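Local coordinates for methylated-DNA--protein-cysteine methyltransferase (Thermococcus kodakarensis, PDB 1MGT) that repairs O6-methylguanine and O4-methylthymine in DNA by transferring the methyl group irreversibly to one of its own cysteines, a suicide reaction, at residues V109-Y112 with G113-A116. Sequence-based numbering, arbitrary orientation.
Sequences VITY and GDLA. With SO4 (sulfate ion), chain B.
Thr111 caps the helix that starts at Tyr112: its OG1 accepts from the backbone N of Asp114 at 2.9 Å, with an N-H...O angle of 159°. A chi1 of 65° sets the hydroxyl between its own backbone N and carbonyl carbon, where OG1 can meet that N-H. The first i to i+4 bonds of the helix follow: the O of Thr111 takes the N of Leu115 at 2.9 Å, and the O of Tyr112 takes the N of Ala116 at 3.0 Å. On the inner side the packing is close. Ile110 lays CG1 against CB of Asp114 at 3.7 Å, while its CG2 makes a looser apolar contact with CB of Leu115. Leu115 and Ala116 are buried against Val126 of helix 123-131, which fits the pairing of two short helices in the helix-turn-helix DNA-binding domain of this family; strand 110-111 runs parallel to strand 144-145 alongside. A valine in place of Thr111 would probably leave the N-H of Asp114 without the side-chain acceptor that caps it and the first turn less firmly fixed. The outer side is wetter. Asp114 is exposed, and a water bridges its carboxylate to the strand, donating to OD2 of Asp114 at 2.6 Å and accepting from N of Thr111. At the helix start a sulfate, probably from the crystallisation liquor, receives the N-H of Gly113 on O4 at 2.9 Å. Its O1 lies at the edge of the Tyr112 ring, 3.2 Å from CD1, and the same anion is also hydrogen-bonded to His147 ND1. The Tyr112 side chain comes within about 7 Å of that of Cys141, the inferred methyl acceptor.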
ATOM      1  N   VAL A 109      12.028   3.732   9.567  1.00 13.31           N
ATOM      2  CA  VAL A 109      12.079   3.977   8.135  1.00 13.92           C
ATOM      3  C   VAL A 109      13.344   3.313   7.575  1.00 13.63           C
ATOM      4  O   VAL A 109      14.121   2.749   8.353  1.00 13.87           O
ATOM      5  CB  VAL A 109      12.092   5.458   7.756  1.00 14.70           C
ATOM      6  CG1 VAL A 109      10.825   6.192   8.246  1.00 14.42           C
ATOM      7  CG2 VAL A 109      13.335   6.150   8.333  1.00 15.82           C
ATOM      8  N   ILE A 110      13.487   3.361   6.271  1.00 14.56           N
ATOM      9  CA  ILE A 110      14.679   2.792   5.611  1.00 12.65           C
ATOM     10  C   ILE A 110      14.833   3.571   4.316  1.00 13.99           C
ATOM     11  O   ILE A 110      13.830   4.009   3.724  1.00 13.17           O
ATOM     12  CB  ILE A 110      14.578   1.296   5.370  1.00 13.36           C
ATOM     13  CG1 ILE A 110      15.958   0.739   4.946  1.00 14.00           C
ATOM     14  CG2 ILE A 110      13.534   1.002   4.271  1.00 11.61           C
ATOM     15  CD1 ILE A 110      16.115  -0.740   5.251  1.00 16.06           C
ATOM     16  N   THR A 111      16.051   3.826   3.865  1.00 11.86           N
ATOM     17  CA  THR A 111      16.221   4.574   2.638  1.00 11.34           C
ATOM     18  C   THR A 111      16.117   3.648   1.442  1.00 11.22           C
ATOM     19  O   THR A 111      16.260   2.420   1.568  1.00 11.66           O
ATOM     20  CB  THR A 111      17.598   5.295   2.593  1.00 13.97           C
ATOM     21  OG1 THR A 111      18.617   4.295   2.565  1.00 12.39           O
ATOM     22  CG2 THR A 111      17.751   6.190   3.822  1.00 12.76           C
ATOM     23  N   TYR A 112      15.883   4.220   0.262  1.00 12.40           N
ATOM     24  CA  TYR A 112      15.828   3.399  -0.944  1.00 13.41           C
ATOM     25  C   TYR A 112      17.178   2.644  -1.071  1.00 13.54           C
ATOM     26  O   TYR A 112      17.201   1.482  -1.394  1.00 12.18           O
ATOM     27  CB  TYR A 112      15.707   4.234  -2.214  1.00 15.91           C
ATOM     28  CG  TYR A 112      14.328   4.839  -2.361  1.00 19.72           C
ATOM     29  CD1 TYR A 112      14.127   6.156  -1.971  1.00 23.60           C
ATOM     30  CD2 TYR A 112      13.263   4.110  -2.865  1.00 22.50           C
ATOM     31  CE1 TYR A 112      12.883   6.740  -2.086  1.00 26.21           C
ATOM     32  CE2 TYR A 112      12.010   4.691  -2.988  1.00 25.47           C
ATOM     33  CZ  TYR A 112      11.838   5.999  -2.594  1.00 28.33           C
ATOM     34  OH  TYR A 112      10.602   6.605  -2.703  1.00 31.14           O
ATOM     35  N   GLY A 113      18.269   3.406  -0.851  1.00 12.26           N
ATOM     36  CA  GLY A 113      19.588   2.819  -0.947  1.00 12.33           C
ATOM     37  C   GLY A 113      19.842   1.679   0.020  1.00 10.47           C
ATOM     38  O   GLY A 113      20.452   0.680  -0.391  1.00 12.28           O
ATOM     39  N   ASP A 114      19.443   1.790   1.284  1.00  9.89           N
ATOM     40  CA  ASP A 114      19.668   0.740   2.272  1.00 10.82           C
ATOM     41  C   ASP A 114      18.795  -0.474   1.985  1.00 12.15           C
ATOM     42  O   ASP A 114      19.201  -1.614   2.189  1.00 11.97           O
ATOM     43  CB  ASP A 114      19.388   1.256   3.699  1.00 11.98           C
ATOM     44  CG  ASP A 114      20.462   2.280   4.106  1.00 15.00           C
ATOM     45  OD1 ASP A 114      21.495   2.374   3.431  1.00 16.85           O
ATOM     46  OD2 ASP A 114      20.226   2.979   5.099  1.00 16.53           O
ATOM     47  N   LEU A 115      17.581  -0.209   1.460  1.00  9.63           N
ATOM     48  CA  LEU A 115      16.694  -1.355   1.138  1.00 12.47           C
ATOM     49  C   LEU A 115      17.296  -2.137  -0.022  1.00 11.08           C
ATOM     50  O   LEU A 115      17.320  -3.379  -0.013  1.00 12.55           O
ATOM     51  CB  LEU A 115      15.295  -0.819   0.806  1.00 12.95           C
ATOM     52  CG  LEU A 115      14.255  -1.850   0.363  1.00 14.62           C
ATOM     53  CD1 LEU A 115      14.063  -2.935   1.405  1.00 14.11           C
ATOM     54  CD2 LEU A 115      12.905  -1.128   0.136  1.00 15.26           C
ATOM     55  N   ALA A 116      17.834  -1.424  -1.011  1.00 10.35           N
ATOM     56  CA  ALA A 116      18.458  -2.048  -2.159  1.00 11.75           C
ATOM     57  C   ALA A 116      19.674  -2.873  -1.719  1.00 12.95           C
ATOM     58  O   ALA A 116      19.879  -4.003  -2.170  1.00 12.93           O
ATOM     59  CB  ALA A 116      18.892  -1.031  -3.189  1.00 12.34           C
TER
HETATM   60  S   SO4 B 301      18.519   7.270  -1.614  1.00 26.51           S
HETATM   61  O1  SO4 B 301      17.124   7.174  -2.237  1.00 31.98           O
HETATM   62  O2  SO4 B 301      18.628   8.641  -1.049  1.00 27.14           O
HETATM   63  O3  SO4 B 301      19.479   7.014  -2.711  1.00 29.31           O
HETATM   64  O4  SO4 B 301      18.656   6.262  -0.545  1.00 27.09           O
HETATM   65  O   HOH W   1      17.962   3.655   6.251  1.00 16.06           O